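Local atomic coordinates of ralf, proline/betaine transporter (Legionella pneumophila, PDB entry 4D7Q), a protein that is a chimera of a Sec7 domain and a capping domain from two bacterial RalF effectors, and probably acts as a guanine-nucleotide exchange factor. Residues N226-L229 with I235-I238. The protein carries 2 engineered substitutions. Residues are numbered along the deposited sequence; the frame is centred on the assembly and turned at random.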
loop_
_atom_site.group_PDB
_atom_site.type_symbol
_atom_site.label_atom_id
_atom_site.label_comp_id
_atom_site.label_asym_id
_atom_site.label_seq_id
_atom_site.Cartn_x
_atom_site.Cartn_y
_atom_site.Cartn_z
ATOM N N ASN A 226 -20.976 7.642 -0.544
ATOM C CA ASN A 226 -21.264 6.253 -0.872
ATOM C C ASN A 226 -22.464 6.111 -1.841
ATOM O O ASN A 226 -22.402 5.273 -2.741
ATOM C CB ASN A 226 -21.445 5.421 0.401
ATOM C CG ASN A 226 -21.775 3.981 0.123
ATOM O OD1 ASN A 226 -21.006 3.258 -0.518
ATOM N ND2 ASN A 226 -22.953 3.548 0.552
ATOM N N GLN A 227 -23.535 6.939 -1.665
ATOM C CA GLN A 227 -24.713 6.956 -2.548
ATOM C C GLN A 227 -24.299 7.266 -3.998
ATOM O O GLN A 227 -24.805 6.619 -4.912
ATOM C CB GLN A 227 -25.755 7.971 -2.071
ATOM C CG GLN A 227 -26.656 7.443 -0.963
ATOM C CD GLN A 227 -27.552 8.489 -0.335
ATOM O OE1 GLN A 227 -27.457 9.696 -0.612
ATOM N NE2 GLN A 227 -28.445 8.042 0.542
ATOM N N PHE A 228 -23.366 8.230 -4.209
ATOM C CA PHE A 228 -22.878 8.552 -5.557
ATOM C C PHE A 228 -22.158 7.360 -6.153
ATOM O O PHE A 228 -22.372 7.037 -7.319
ATOM C CB PHE A 228 -21.945 9.774 -5.563
ATOM C CG PHE A 228 -22.581 11.084 -5.173
ATOM C CD1 PHE A 228 -23.690 11.571 -5.860
ATOM C CD2 PHE A 228 -22.028 11.870 -4.167
ATOM C CE1 PHE A 228 -24.278 12.778 -5.493
ATOM C CE2 PHE A 228 -22.616 13.075 -3.800
ATOM C CZ PHE A 228 -23.731 13.527 -4.468
ATOM N N LEU A 229 -21.316 6.702 -5.344
ATOM C CA LEU A 229 -20.558 5.520 -5.755
ATOM C C LEU A 229 -21.480 4.354 -6.108
ATOM O O LEU A 229 -21.363 3.808 -7.200
ATOM C CB LEU A 229 -19.526 5.116 -4.680
ATOM C CG LEU A 229 -18.406 6.136 -4.369
ATOM C CD1 LEU A 229 -17.352 5.525 -3.480
ATOM C CD2 LEU A 229 -17.764 6.676 -5.633
ATOM N N ILE A 235 -19.786 12.618 -8.358
ATOM C CA ILE A 235 -19.657 13.078 -6.972
ATOM C C ILE A 235 -19.800 14.603 -6.936
ATOM O O ILE A 235 -19.089 15.320 -7.637
ATOM C CB ILE A 235 -18.340 12.564 -6.297
ATOM C CG1 ILE A 235 -18.270 11.035 -6.340
ATOM C CG2 ILE A 235 -18.182 13.087 -4.850
ATOM C CD1 ILE A 235 -16.923 10.443 -6.109
ATOM N N GLN A 236 -20.745 15.080 -6.150
ATOM C CA GLN A 236 -20.979 16.512 -5.969
ATOM C C GLN A 236 -20.315 16.986 -4.656
ATOM O O GLN A 236 -19.905 16.154 -3.841
ATOM C CB GLN A 236 -22.490 16.821 -6.004
ATOM C CG GLN A 236 -23.027 16.741 -7.432
ATOM C CD GLN A 236 -24.504 16.979 -7.519
ATOM O OE1 GLN A 236 -25.312 16.059 -7.360
ATOM N NE2 GLN A 236 -24.889 18.209 -7.826
ATOM N N ASN A 237 -20.165 18.317 -4.487
ATOM C CA ASN A 237 -19.611 18.917 -3.282
ATOM C C ASN A 237 -20.638 18.792 -2.142
ATOM O O ASN A 237 -21.556 19.595 -2.015
ATOM C CB ASN A 237 -19.167 20.360 -3.536
ATOM C CG ASN A 237 -18.593 21.093 -2.336
ATOM O OD1 ASN A 237 -18.444 20.552 -1.239
ATOM N ND2 ASN A 237 -18.247 22.355 -2.519
ATOM N N ILE A 238 -20.492 17.736 -1.342
ATOM C CA ILE A 238 -21.367 17.434 -0.195
ATOM C C ILE A 238 -20.613 17.691 1.129
ATOM O O ILE A 238 -21.047 17.262 2.196
ATOM C CB ILE A 238 -21.886 15.957 -0.327
ATOM C CG1 ILE A 238 -20.752 14.978 -0.745
ATOM C CG2 ILE A 238 -23.022 15.884 -1.362
ATOM C CD1 ILE A 238 -20.101 14.196 0.333
#
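The ring of Phe228, near the end of helix 220-230, lies against the returning chain at Ile235 and Gln236. Its contact with Ile235 is a CH-pi interaction: Ile235 CA stands 4.2 Å from the ring centroid and 24° off the ring normal, over one face but displaced toward the rim. Over that same face comes the backbone of the next residue, with Gln236 N 3.6 Å from Phe228 CE2. CB of Phe228 points toward the loop, and with CG anti to the carbonyl carbon and beside the backbone N (chi1 -65°) the ring comes to lie against this backbone.

Apolar side chains extend the packing. Ile238 reaches the rim of the ring in its plane, its CG2 methyl 3.7 Å from Phe228 CE2, the two side chains running past each other in opposite directions. At the root of the aromatic side chain, Phe228 CB meets Ile235 CG1 at 4.0 Å. Ile235, its chain extended, then reaches across the helix, and its terminal CD1 touches Leu229 CD2 at 3.9 Å, the two side chains meeting at a slant. Ile235 and Leu229 both also pack on Phe251 of strand 248-252, whereas Ile238 turns back to Thr221 and Gln224 of the helix.

The polar side chain of Gln236 crosses Phe228 at about a right angle. Its aliphatic CB lies 3.8 Å from Phe228 CZ, and its amide plane is inclined 56° to the ring.

Both segments belong to the capping domain, the Rickettsia prowazekii part of the chimera, so the contact does not involve the engineered junction with the Sec7 domain. It closes the turn after helix 220-230 around one buried aromatic ring; between the two segments the association rests on apolar and CH-pi contacts, which probably fix it more by fit than by directional bonds.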